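Long-range contacts in polyphosphate kinase (Porphyromonas gingivalis, PDB 2O8R), which probably catalyses the reversible transfer of the terminal phosphate of ATP onto a growing chain of inorganic polyphosphate, with magnesium as cofactor: residues I565-G571 / N584-L590; L575-M579 / R658-S662; M543-D548 / A616-K620; S19-R23 / L663-Y667. The protein carries 3 engineered substitutions. All blocks are in the same frame, centred on the assembly; numbering follows the deposited sequence.

From the N terminus, helix 13-29 opens the widest loop, which contact 4 closes some 640 residues later on strand 665-667; the other three contacts all fall within it. Contact 3 comes next, joining the turn after strand 538-543 to the turn before helix 620-624. It encloses contact 1, the local pairing of strands 564-569 and 585-589. Contact 2 starts in the connection between those two strands and ends beyond contact 3, so it crosses both. Contacts 1 to 3 hold together the second C-terminal domain, of phospholipase D type, around its mixed sheet, whereas contact 4 fastens the N-terminal domain to that sheet's last strand.

Contact 1 of 4, residues I565-G571 / N584-L590; sequences IDLIVRG and NIRVTRL
Ile565 and Ile585 run next to each other on the same face at the start of a parallel beta-strand pair in the mixed sheet of the second C-terminal, phospholipase D-like domain. The 565-569 and 585-589 strands run in register at only 20° to each other, and the connection between them contains no helix. Alternate residues of the first strand, Ile565 and Leu567, use both N and O, bonding to the residues either side of their partner: Ile565 N donates to Asn584 O, Arg586 N to Ile565 O (2.7 Å), and Leu567 N to Arg586 O (2.9 Å), with Thr588 N and Val569 N continuing the pattern.

The tightly packed face carries Ile565, Leu567, Ile585 and Val587. Their branched, apolar side chains suit a buried layer: Ile565 CD1 meets Ile585 CD1 at 3.7 Å, while Leu567 CD1 rests against both Val587 CG2 and Ile585 CG2, 4.0 Å from each.

The face with Asp566 and Arg586 is more polar, and Arg586 reaches solvent. Its chain bends at chi3 (-42°), bringing the guanidinium alongside Asp566, whose OD1 lies over one of its faces; the two planes stand 83° apart, and Arg586 NH2 makes a salt bridge to Asp566 OD2 (2.7 Å). Tyr538 also bonds that oxygen. A water lies between Asp566 OD1, Leu567 O and Thr588 OG1; Lys668 also bonds the threonine hydroxyl.

Past the strands, Arg589 NH1 bonds Asn665 OD1 and Ser19 OG. Arg589 NE donates to the backbone O of Arg570, a residue predicted to bind ATP, from above the carbonyl plane, and Arg589 NH2 donates to Gly571 O at 3.0 Å, that oxygen lying in the guanidinium plane.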
loop_
_atom_site.group_PDB
_atom_site.type_symbol
_atom_site.label_atom_id
_atom_site.label_comp_id
_atom_site.label_asym_id
_atom_site.label_seq_id
_atom_site.Cartn_x
_atom_site.Cartn_y
_atom_site.Cartn_z
ATOM N N ILE A 565 11.598 -41.149 17.945
ATOM C CA ILE A 565 11.464 -39.878 17.236
ATOM C C ILE A 565 10.222 -39.051 17.630
ATOM O O ILE A 565 9.081 -39.527 17.541
ATOM C CB ILE A 565 11.475 -40.084 15.693
ATOM C CG1 ILE A 565 12.548 -41.096 15.268
ATOM C CG2 ILE A 565 11.689 -38.753 14.988
ATOM C CD1 ILE A 565 12.513 -41.473 13.802
ATOM N N ASP A 566 10.460 -37.811 18.060
ATOM C CA ASP A 566 9.397 -36.820 18.193
ATOM C C ASP A 566 9.421 -35.817 17.040
ATOM O O ASP A 566 10.387 -35.067 16.874
ATOM C CB ASP A 566 9.530 -36.067 19.506
ATOM C CG ASP A 566 8.673 -36.645 20.597
ATOM O OD1 ASP A 566 7.461 -36.849 20.381
ATOM O OD2 ASP A 566 9.216 -36.883 21.691
ATOM N N LEU A 567 8.353 -35.818 16.251
ATOM C CA LEU A 567 8.165 -34.863 15.174
ATOM C C LEU A 567 7.142 -33.839 15.595
ATOM O O LEU A 567 6.052 -34.197 16.027
ATOM C CB LEU A 567 7.639 -35.554 13.921
ATOM C CG LEU A 567 8.632 -36.393 13.118
ATOM C CD1 LEU A 567 7.907 -37.179 12.048
ATOM C CD2 LEU A 567 9.683 -35.505 12.490
ATOM N N ILE A 568 7.494 -32.564 15.471
ATOM C CA ILE A 568 6.538 -31.475 15.642
ATOM C C ILE A 568 6.385 -30.775 14.282
ATOM O O ILE A 568 7.205 -29.933 13.889
ATOM C CB ILE A 568 6.981 -30.513 16.760
ATOM C CG1 ILE A 568 7.197 -31.278 18.071
ATOM C CG2 ILE A 568 5.958 -29.425 16.974
ATOM C CD1 ILE A 568 7.700 -30.417 19.222
ATOM N N VAL A 569 5.352 -31.177 13.545
ATOM C CA VAL A 569 5.099 -30.687 12.182
ATOM C C VAL A 569 3.703 -30.099 12.042
ATOM O O VAL A 569 2.721 -30.817 12.208
ATOM C CB VAL A 569 5.222 -31.812 11.159
ATOM C CG1 VAL A 569 4.876 -31.300 9.763
ATOM C CG2 VAL A 569 6.620 -32.359 11.178
ATOM N N ARG A 570 3.599 -28.806 11.736
ATOM C CA ARG A 570 2.271 -28.191 11.708
ATOM C C ARG A 570 1.537 -28.396 10.394
ATOM O O ARG A 570 0.325 -28.603 10.384
ATOM C CB ARG A 570 2.278 -26.718 12.141
ATOM C CG ARG A 570 3.118 -25.818 11.313
ATOM C CD ARG A 570 2.653 -24.378 11.369
ATOM N NE ARG A 570 3.042 -23.751 10.107
ATOM C CZ ARG A 570 2.196 -23.248 9.217
ATOM N NH1 ARG A 570 0.894 -23.219 9.469
ATOM N NH2 ARG A 570 2.659 -22.741 8.088
ATOM N N GLY A 571 2.267 -28.366 9.289
ATOM C CA GLY A 571 1.628 -28.466 7.976
ATOM C C GLY A 571 1.600 -29.869 7.419
ATOM O O GLY A 571 1.101 -30.801 8.052
ATOM N N ASN A 584 8.252 -46.349 16.693
ATOM C CA ASN A 584 8.949 -45.485 17.643
ATOM C C ASN A 584 8.846 -43.992 17.360
ATOM O O ASN A 584 9.615 -43.205 17.917
ATOM C CB ASN A 584 10.414 -45.876 17.713
ATOM C CG ASN A 584 10.613 -47.197 18.378
ATOM O OD1 ASN A 584 9.939 -47.510 19.354
ATOM N ND2 ASN A 584 11.537 -47.995 17.857
ATOM N N ILE A 585 7.904 -43.606 16.499
ATOM C CA ILE A 585 7.711 -42.204 16.151
ATOM C C ILE A 585 6.419 -41.636 16.735
ATOM O O ILE A 585 5.365 -42.265 16.647
ATOM C CB ILE A 585 7.746 -41.992 14.620
ATOM C CG1 ILE A 585 8.921 -42.765 14.012
ATOM C CG2 ILE A 585 7.851 -40.492 14.286
ATOM C CD1 ILE A 585 9.149 -42.544 12.538
ATOM N N ARG A 586 6.517 -40.456 17.348
ATOM C CA ARG A 586 5.337 -39.673 17.757
ATOM C C ARG A 586 5.253 -38.395 16.930
ATOM O O ARG A 586 6.232 -37.667 16.793
ATOM C CB ARG A 586 5.378 -39.314 19.245
ATOM C CG ARG A 586 5.092 -40.471 20.170
ATOM C CD ARG A 586 4.644 -40.036 21.556
ATOM N NE ARG A 586 5.395 -38.908 22.123
ATOM C CZ ARG A 586 6.642 -38.954 22.606
ATOM N NH1 ARG A 586 7.369 -40.075 22.573
ATOM N NH2 ARG A 586 7.173 -37.848 23.113
ATOM N N VAL A 587 4.076 -38.128 16.384
ATOM C CA VAL A 587 3.873 -36.970 15.529
ATOM C C VAL A 587 2.929 -35.964 16.177
ATOM O O VAL A 587 1.743 -36.240 16.419
ATOM C CB VAL A 587 3.326 -37.382 14.161
ATOM C CG1 VAL A 587 2.994 -36.156 13.330
ATOM C CG2 VAL A 587 4.335 -38.257 13.444
ATOM N N THR A 588 3.471 -34.788 16.450
ATOM C CA THR A 588 2.698 -33.724 17.050
ATOM C C THR A 588 2.529 -32.568 16.078
ATOM O O THR A 588 3.502 -32.052 15.531
ATOM C CB THR A 588 3.354 -33.240 18.341
ATOM O OG1 THR A 588 3.461 -34.349 19.243
ATOM C CG2 THR A 588 2.539 -32.123 18.987
ATOM N N ARG A 589 1.281 -32.194 15.845
ATOM C CA ARG A 589 0.981 -30.954 15.171
ATOM C C ARG A 589 0.534 -29.923 16.200
ATOM O O ARG A 589 -0.466 -30.111 16.898
ATOM C CB ARG A 589 -0.111 -31.167 14.149
ATOM C CG ARG A 589 -0.745 -29.906 13.647
ATOM C CD ARG A 589 -1.852 -30.268 12.691
ATOM N NE ARG A 589 -1.281 -30.724 11.438
ATOM C CZ ARG A 589 -1.856 -31.592 10.619
ATOM N NH1 ARG A 589 -3.033 -32.116 10.922
ATOM N NH2 ARG A 589 -1.243 -31.938 9.497
ATOM N N LEU A 590 1.301 -28.842 16.300
ATOM C CA LEU A 590 0.941 -27.729 17.155
ATOM C C LEU A 590 0.461 -26.561 16.309
ATOM O O LEU A 590 1.226 -26.010 15.516
ATOM C CB LEU A 590 2.132 -27.303 18.018
ATOM C CG LEU A 590 1.824 -26.140 18.963
ATOM C CD1 LEU A 590 0.695 -26.507 19.919
ATOM C CD2 LEU A 590 3.083 -25.699 19.716
HETATM O O HOH W 1 5.665 -35.627 18.692
#

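Contact 2 of 4, residues L575-M579 / R658-S662; sequences LVPDM and RIDSS
Val576 opens the contact by resting CG2 on Ser661 CB, 4.0 Å away, where the loop between strands 564-569 and 585-589 meets the turn after strand 657-659. That turn is an Asx turn: Asp660 OD1 accepts from Ser662 N at 2.8 Å, and Asn664 N is a second donor to it, so a short aspartate holds the bend together. The two segments meet by van der Waals packing.

Pro577 comes next and points its ring at the turn. The compact, rigid ring suits this close approach: CG lies 3.3 Å from Ile659 O and 4.2 Å from Ile659 CG2. Val587 of the inner strand 585-589 and Phe11 also touch this buried proline.

Asp578 takes a left-handed backbone conformation (phi 59°), which aspartate enters more readily than most other residues with a side chain, and its carboxylate stays exposed. OD2 comes to 3.6 Å from Asp660 CA, while Arg658 NH1, 4.6 Å from Asp578 OD2, is too far for a salt bridge and can probably offer only a long-range attraction.

Met579, a selenomethionine, bends its flexible chain at chi2 and chi3 and curls back, bringing CE to 3.9 Å from both CB and OG of Ser661.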
loop_
_atom_site.group_PDB
_atom_site.type_symbol
_atom_site.label_atom_id
_atom_site.label_comp_id
_atom_site.label_asym_id
_atom_site.label_seq_id
_atom_site.Cartn_x
_atom_site.Cartn_y
_atom_site.Cartn_z
ATOM N N LEU A 575 4.790 -38.786 6.480
ATOM C CA LEU A 575 5.143 -39.917 7.307
ATOM C C LEU A 575 3.877 -40.327 8.034
ATOM O O LEU A 575 3.204 -39.490 8.613
ATOM C CB LEU A 575 6.231 -39.527 8.298
ATOM C CG LEU A 575 6.812 -40.606 9.204
ATOM C CD1 LEU A 575 8.286 -40.345 9.434
ATOM C CD2 LEU A 575 6.068 -40.669 10.526
ATOM N N VAL A 576 3.550 -41.612 7.985
ATOM C CA VAL A 576 2.339 -42.107 8.619
ATOM C C VAL A 576 2.617 -42.782 9.955
ATOM O O VAL A 576 3.354 -43.767 10.028
ATOM C CB VAL A 576 1.440 -42.929 7.631
ATOM C CG1 VAL A 576 2.258 -43.571 6.557
ATOM C CG2 VAL A 576 0.520 -43.913 8.348
ATOM N N PRO A 577 2.045 -42.219 11.028
ATOM C CA PRO A 577 2.334 -42.670 12.380
ATOM C C PRO A 577 1.520 -43.900 12.750
ATOM O O PRO A 577 0.621 -44.295 11.998
ATOM C CB PRO A 577 1.905 -41.482 13.232
ATOM C CG PRO A 577 0.786 -40.871 12.471
ATOM C CD PRO A 577 1.066 -41.115 11.011
ATOM N N ASP A 578 1.843 -44.481 13.905
ATOM C CA ASP A 578 1.126 -45.626 14.463
ATOM C C ASP A 578 1.146 -46.812 13.513
ATOM O O ASP A 578 0.129 -47.456 13.277
ATOM C CB ASP A 578 -0.317 -45.253 14.807
ATOM C CG ASP A 578 -0.414 -44.047 15.717
ATOM O OD1 ASP A 578 0.562 -43.762 16.448
ATOM O OD2 ASP A 578 -1.481 -43.392 15.702
HETATM N N MSE A 579 2.321 -47.086 12.970
HETATM C CA MSE A 579 2.513 -48.182 12.049
HETATM C C MSE A 579 3.712 -48.955 12.535
HETATM O O MSE A 579 4.507 -48.418 13.296
HETATM C CB MSE A 579 2.803 -47.635 10.664
HETATM C CG MSE A 579 1.727 -46.739 10.136
HETATM SE SE MSE A 579 0.282 -47.676 9.231
HETATM C CE MSE A 579 -0.905 -48.182 10.697
ATOM N N ARG A 658 -2.108 -34.849 18.300
ATOM C CA ARG A 658 -1.346 -35.959 17.785
ATOM C C ARG A 658 -2.085 -36.402 16.548
ATOM O O ARG A 658 -3.303 -36.252 16.455
ATOM C CB ARG A 658 -1.183 -37.085 18.814
ATOM C CG ARG A 658 -2.425 -37.887 19.064
ATOM C CD ARG A 658 -2.193 -39.005 20.071
ATOM N NE ARG A 658 -3.481 -39.486 20.579
ATOM C CZ ARG A 658 -4.197 -40.453 20.006
ATOM N NH1 ARG A 658 -3.740 -41.079 18.918
ATOM N NH2 ARG A 658 -5.363 -40.805 20.532
ATOM N N ILE A 659 -1.319 -36.875 15.578
ATOM C CA ILE A 659 -1.846 -37.353 14.316
ATOM C C ILE A 659 -1.946 -38.872 14.369
ATOM O O ILE A 659 -1.062 -39.556 14.910
ATOM C CB ILE A 659 -0.905 -36.950 13.151
ATOM C CG1 ILE A 659 -0.647 -35.440 13.158
ATOM C CG2 ILE A 659 -1.466 -37.394 11.812
ATOM C CD1 ILE A 659 -1.892 -34.600 13.059
ATOM N N ASP A 660 -3.021 -39.411 13.818
ATOM C CA ASP A 660 -3.083 -40.853 13.664
ATOM C C ASP A 660 -2.916 -41.267 12.204
ATOM O O ASP A 660 -2.721 -40.422 11.322
ATOM C CB ASP A 660 -4.362 -41.415 14.278
ATOM C CG ASP A 660 -5.618 -40.845 13.652
ATOM O OD1 ASP A 660 -5.717 -40.752 12.407
ATOM O OD2 ASP A 660 -6.531 -40.510 14.424
ATOM N N SER A 661 -3.001 -42.571 11.962
ATOM C CA SER A 661 -2.815 -43.128 10.629
ATOM C C SER A 661 -3.968 -42.808 9.696
ATOM O O SER A 661 -3.841 -42.972 8.492
ATOM C CB SER A 661 -2.580 -44.637 10.695
ATOM O OG SER A 661 -3.299 -45.238 11.764
ATOM N N SER A 662 -5.084 -42.326 10.235
ATOM C CA SER A 662 -6.186 -41.880 9.385
ATOM C C SER A 662 -6.191 -40.360 9.180
ATOM O O SER A 662 -7.219 -39.776 8.819
ATOM C CB SER A 662 -7.516 -42.347 9.954
ATOM O OG SER A 662 -7.491 -43.741 10.184
#

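Contact 3 of 4, residues M543-D548 / A616-K620; sequences MNGLQD and ADWMK
Met543, a selenomethionine, has CG set between its backbone N and carbonyl carbon (chi1 64°), and its chain bends again at chi3 to lay CE over the Trp618 indole. Two turns at the ends of sheet strands meet here in the phospholipase D-like second C-terminal domain, joined by a single beta bridge between Leu546 and Trp618. The methyl stands almost squarely above the five-membered ring, CE 3.5 Å from its centroid, a CH-pi contact, with SE at 4.1 Å making it a Met-aromatic pair as well. Methionine suits the place because its long, flexible thioether chain can lie over an indole face; selenium here stands in for the sulfur. Leu546 CD1 instead reaches the edge of the indole and packs on Trp618 CB at 3.8 Å.

Gly545 lacks a side chain, so Met619 can lie directly on the main chain, its CE 3.8 Å from Gly545 CA. Beside it, Asp617 OD1 takes the Asn544 N-H from above the carboxylate plane (3.0 Å); the same oxygen forms a salt bridge with Arg599. The Asn544 side chain lies near Arg570 and His597, both predicted to bind ATP.

At the other end Trp618 O is gripped twice: Gln547 N (3.0 Å) and Asp548 N (3.1 Å) approach from opposite faces of its plane. Asp548 then N-caps helix 549-560, its OD2 accepting from Val551 N. Gln547 extends CG anti to its own nitrogen (chi1 -175°) and turns at chi2, which carries its amide across to the other segment: OE1 receives Lys620 N at 3.1 Å, nearly in line with the carbonyl bond.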
loop_
_atom_site.group_PDB
_atom_site.type_symbol
_atom_site.label_atom_id
_atom_site.label_comp_id
_atom_site.label_asym_id
_atom_site.label_seq_id
_atom_site.Cartn_x
_atom_site.Cartn_y
_atom_site.Cartn_z
HETATM N N MSE A 543 9.393 -28.868 12.242
HETATM C CA MSE A 543 9.339 -28.134 10.991
HETATM C C MSE A 543 7.916 -27.876 10.488
HETATM O O MSE A 543 6.939 -28.379 11.040
HETATM C CB MSE A 543 10.130 -28.865 9.942
HETATM C CG MSE A 543 9.567 -30.214 9.585
HETATM SE SE MSE A 543 10.992 -31.343 8.897
HETATM C CE MSE A 543 12.463 -30.028 8.875
ATOM N N ASN A 544 7.813 -27.063 9.446
ATOM C CA ASN A 544 6.527 -26.709 8.889
ATOM C C ASN A 544 6.032 -27.859 8.042
ATOM O O ASN A 544 4.837 -28.133 7.997
ATOM C CB ASN A 544 6.608 -25.419 8.060
ATOM C CG ASN A 544 6.887 -24.185 8.908
ATOM O OD1 ASN A 544 8.001 -23.667 8.917
ATOM N ND2 ASN A 544 5.874 -23.707 9.615
ATOM N N GLY A 545 6.960 -28.555 7.395
ATOM C CA GLY A 545 6.587 -29.641 6.501
ATOM C C GLY A 545 7.581 -30.773 6.398
ATOM O O GLY A 545 8.790 -30.550 6.383
ATOM N N LEU A 546 7.047 -31.993 6.330
ATOM C CA LEU A 546 7.810 -33.201 6.052
ATOM C C LEU A 546 7.132 -34.000 4.933
ATOM O O LEU A 546 6.001 -34.478 5.069
ATOM C CB LEU A 546 7.952 -34.053 7.310
ATOM C CG LEU A 546 8.706 -35.364 7.108
ATOM C CD1 LEU A 546 10.079 -35.093 6.552
ATOM C CD2 LEU A 546 8.785 -36.141 8.413
ATOM N N GLN A 547 7.836 -34.149 3.824
ATOM C CA GLN A 547 7.222 -34.695 2.636
ATOM C C GLN A 547 8.232 -35.496 1.807
ATOM O O GLN A 547 7.839 -36.338 0.998
ATOM C CB GLN A 547 6.609 -33.534 1.835
ATOM C CG GLN A 547 5.809 -33.899 0.603
ATOM C CD GLN A 547 6.647 -33.920 -0.655
ATOM O OE1 GLN A 547 7.821 -33.546 -0.643
ATOM N NE2 GLN A 547 6.046 -34.362 -1.753
ATOM N N ASP A 548 9.526 -35.247 2.008
ATOM C CA ASP A 548 10.547 -35.912 1.206
ATOM C C ASP A 548 10.633 -37.408 1.449
ATOM O O ASP A 548 11.039 -37.837 2.527
ATOM C CB ASP A 548 11.924 -35.303 1.429
ATOM C CG ASP A 548 12.980 -35.951 0.548
ATOM O OD1 ASP A 548 13.021 -35.639 -0.662
ATOM O OD2 ASP A 548 13.758 -36.786 1.053
ATOM N N ALA A 616 15.183 -24.518 6.136
ATOM C CA ALA A 616 14.468 -25.510 5.337
ATOM C C ALA A 616 13.538 -26.409 6.140
ATOM O O ALA A 616 13.863 -26.815 7.255
ATOM C CB ALA A 616 15.460 -26.368 4.568
ATOM N N ASP A 617 12.375 -26.701 5.561
ATOM C CA ASP A 617 11.592 -27.886 5.906
ATOM C C ASP A 617 12.148 -29.009 5.053
ATOM O O ASP A 617 12.927 -28.761 4.147
ATOM C CB ASP A 617 10.132 -27.702 5.531
ATOM C CG ASP A 617 9.553 -26.431 6.064
ATOM O OD1 ASP A 617 9.664 -26.199 7.280
ATOM O OD2 ASP A 617 8.980 -25.665 5.267
ATOM N N TRP A 618 11.743 -30.242 5.314
ATOM C CA TRP A 618 12.217 -31.350 4.500
ATOM C C TRP A 618 11.172 -31.730 3.457
ATOM O O TRP A 618 10.478 -32.750 3.572
ATOM C CB TRP A 618 12.585 -32.547 5.365
ATOM C CG TRP A 618 13.709 -32.303 6.309
ATOM C CD1 TRP A 618 14.609 -31.277 6.276
ATOM C CD2 TRP A 618 14.086 -33.133 7.417
ATOM N NE1 TRP A 618 15.505 -31.404 7.310
ATOM C CE2 TRP A 618 15.206 -32.536 8.023
ATOM C CE3 TRP A 618 13.578 -34.315 7.959
ATOM C CZ2 TRP A 618 15.832 -33.088 9.136
ATOM C CZ3 TRP A 618 14.201 -34.862 9.068
ATOM C CH2 TRP A 618 15.313 -34.247 9.646
HETATM N N MSE A 619 11.048 -30.880 2.449
HETATM C CA MSE A 619 10.224 -31.189 1.295
HETATM C C MSE A 619 11.137 -31.792 0.239
HETATM O O MSE A 619 12.337 -31.925 0.468
HETATM C CB MSE A 619 9.602 -29.916 0.751
HETATM C CG MSE A 619 9.041 -28.988 1.798
HETATM SE SE MSE A 619 7.455 -29.642 2.721
HETATM C CE MSE A 619 6.648 -27.907 3.168
ATOM N N LYS A 620 10.580 -32.153 -0.916
ATOM C CA LYS A 620 11.399 -32.541 -2.067
ATOM C C LYS A 620 12.150 -31.315 -2.588
ATOM O O LYS A 620 13.377 -31.319 -2.639
ATOM C CB LYS A 620 10.519 -33.119 -3.170
ATOM C CG LYS A 620 11.263 -33.591 -4.411
ATOM C CD LYS A 620 11.292 -35.112 -4.493
ATOM C CE LYS A 620 10.674 -35.611 -5.805
ATOM N NZ LYS A 620 11.156 -34.854 -7.000
#

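Contact 4 of 4, residues S19-R23 / L663-Y667; sequences SFNER and LNNIY
Leu663 meets Ser19 through its carbonyl, and with that bond begins a helix-to-edge-strand contact between domains: helix 13-29 of the N-terminal domain lies against strand 665-667, outermost within this chain in the sheet of the second C-terminal domain. The leucine backbone is left-handed (phi 63°), turning the chain into the strand. Ser19, short enough to sit close, holds OG anti to its nitrogen (chi1 -174°) and donates to Leu663 O at 2.7 Å. Arg589 also bonds this hydroxyl, so one buried oxygen joins helix, turn and sheet.

The amide of Asn665 points at the helix, and ND2 donates to Ser19 O (2.8 Å), which lies in the amide plane. That carbonyl already takes the helical bond from Arg23 N; the two donors come from opposite faces of its plane. Asparagine suits the position because its other end, OD1, accepts from Arg589 NH1, while Arg23 CB packs against the amide, 3.6 Å from ND2. On the more open side a water donates to Glu22 OE1 at 2.9 Å and makes only a weak bond to Asn665 N; Glu22 OE2 is engaged by Arg93.

Tyr667 ends the contact loosely, near the surface. Its side chain crosses that of Arg23 at about a right angle, the ring and guanidinium planes 59° apart. Arg23 finds its firmer partners elsewhere, in Lys655 O and Glu27, and Tyr667 stacks on His669. Across the contact, Tyr667 OH lies over one face of the Arg23 guanidinium, 3.5 Å from Arg23 NH1, and Tyr667 CE1 lies 3.9 Å from Arg23 NH2.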
loop_
_atom_site.group_PDB
_atom_site.type_symbol
_atom_site.label_atom_id
_atom_site.label_comp_id
_atom_site.label_asym_id
_atom_site.label_seq_id
_atom_site.Cartn_x
_atom_site.Cartn_y
_atom_site.Cartn_z
ATOM N N SER A 19 -5.740 -32.100 6.006
ATOM C CA SER A 19 -5.733 -32.413 7.426
ATOM C C SER A 19 -5.318 -31.198 8.251
ATOM O O SER A 19 -5.877 -30.930 9.318
ATOM C CB SER A 19 -4.770 -33.576 7.681
ATOM O OG SER A 19 -4.822 -33.998 9.024
ATOM N N PHE A 20 -4.326 -30.473 7.740
ATOM C CA PHE A 20 -3.832 -29.259 8.372
ATOM C C PHE A 20 -4.925 -28.198 8.396
ATOM O O PHE A 20 -5.158 -27.562 9.424
ATOM C CB PHE A 20 -2.570 -28.778 7.648
ATOM C CG PHE A 20 -2.315 -27.310 7.755
ATOM C CD1 PHE A 20 -1.930 -26.742 8.966
ATOM C CD2 PHE A 20 -2.423 -26.494 6.630
ATOM C CE1 PHE A 20 -1.683 -25.380 9.067
ATOM C CE2 PHE A 20 -2.180 -25.128 6.712
ATOM C CZ PHE A 20 -1.807 -24.567 7.931
ATOM N N ASN A 21 -5.625 -28.027 7.283
ATOM C CA ASN A 21 -6.663 -27.015 7.255
ATOM C C ASN A 21 -7.868 -27.407 8.101
ATOM O O ASN A 21 -8.554 -26.536 8.632
ATOM C CB ASN A 21 -7.049 -26.605 5.836
ATOM C CG ASN A 21 -7.136 -25.094 5.675
ATOM O OD1 ASN A 21 -6.447 -24.335 6.365
ATOM N ND2 ASN A 21 -7.984 -24.650 4.762
ATOM N N GLU A 22 -8.092 -28.711 8.264
ATOM C CA GLU A 22 -9.061 -29.207 9.249
ATOM C C GLU A 22 -8.712 -28.717 10.667
ATOM O O GLU A 22 -9.586 -28.264 11.406
ATOM C CB GLU A 22 -9.118 -30.732 9.215
ATOM C CG GLU A 22 -9.898 -31.377 10.357
ATOM C CD GLU A 22 -11.196 -32.060 9.921
ATOM O OE1 GLU A 22 -11.781 -32.776 10.766
ATOM O OE2 GLU A 22 -11.632 -31.896 8.753
ATOM N N ARG A 23 -7.436 -28.789 11.036
ATOM C CA ARG A 23 -6.995 -28.322 12.345
ATOM C C ARG A 23 -7.152 -26.797 12.517
ATOM O O ARG A 23 -7.371 -26.306 13.632
ATOM C CB ARG A 23 -5.558 -28.759 12.595
ATOM C CG ARG A 23 -4.941 -28.201 13.860
ATOM C CD ARG A 23 -5.660 -28.700 15.096
ATOM N NE ARG A 23 -5.109 -28.087 16.298
ATOM C CZ ARG A 23 -5.665 -27.068 16.945
ATOM N NH1 ARG A 23 -6.792 -26.539 16.500
ATOM N NH2 ARG A 23 -5.095 -26.584 18.041
ATOM N N LEU A 663 -5.032 -39.740 9.399
ATOM C CA LEU A 663 -4.833 -38.280 9.268
ATOM C C LEU A 663 -5.664 -37.409 10.238
ATOM O O LEU A 663 -5.912 -36.225 9.973
ATOM C CB LEU A 663 -5.002 -37.813 7.806
ATOM C CG LEU A 663 -3.786 -37.961 6.875
ATOM C CD1 LEU A 663 -4.140 -37.560 5.468
ATOM C CD2 LEU A 663 -2.581 -37.149 7.341
ATOM N N ASN A 664 -6.081 -37.980 11.364
ATOM C CA ASN A 664 -6.932 -37.235 12.277
ATOM C C ASN A 664 -6.164 -36.412 13.270
ATOM O O ASN A 664 -5.107 -36.826 13.763
ATOM C CB ASN A 664 -7.891 -38.151 13.014
ATOM C CG ASN A 664 -8.972 -38.672 12.130
ATOM O OD1 ASN A 664 -9.839 -37.923 11.692
ATOM N ND2 ASN A 664 -8.936 -39.966 11.857
ATOM N N ASN A 665 -6.719 -35.238 13.556
ATOM C CA ASN A 665 -6.165 -34.333 14.537
ATOM C C ASN A 665 -6.779 -34.666 15.894
ATOM O O ASN A 665 -7.965 -34.417 16.142
ATOM C CB ASN A 665 -6.459 -32.897 14.132
ATOM C CG ASN A 665 -5.664 -32.451 12.907
ATOM O OD1 ASN A 665 -4.442 -32.317 12.968
ATOM N ND2 ASN A 665 -6.365 -32.180 11.798
ATOM N N ILE A 666 -5.974 -35.275 16.755
ATOM C CA ILE A 666 -6.438 -35.672 18.071
ATOM C C ILE A 666 -5.775 -34.805 19.148
ATOM O O ILE A 666 -4.553 -34.829 19.299
ATOM C CB ILE A 666 -6.136 -37.171 18.344
ATOM C CG1 ILE A 666 -6.495 -38.051 17.145
ATOM C CG2 ILE A 666 -6.912 -37.642 19.514
ATOM C CD1 ILE A 666 -7.954 -38.044 16.812
ATOM N N TYR A 667 -6.589 -34.037 19.874
ATOM C CA TYR A 667 -6.115 -33.184 20.971
ATOM C C TYR A 667 -5.475 -34.009 22.070
ATOM O O TYR A 667 -6.056 -34.982 22.557
ATOM C CB TYR A 667 -7.257 -32.384 21.617
ATOM C CG TYR A 667 -7.704 -31.131 20.912
ATOM C CD1 TYR A 667 -6.931 -29.966 20.937
ATOM C CD2 TYR A 667 -8.928 -31.094 20.254
ATOM C CE1 TYR A 667 -7.362 -28.806 20.289
ATOM C CE2 TYR A 667 -9.365 -29.940 19.601
ATOM C CZ TYR A 667 -8.584 -28.803 19.623
ATOM O OH TYR A 667 -9.043 -27.672 18.975
HETATM O O HOH W 2 -9.546 -34.200 11.997
#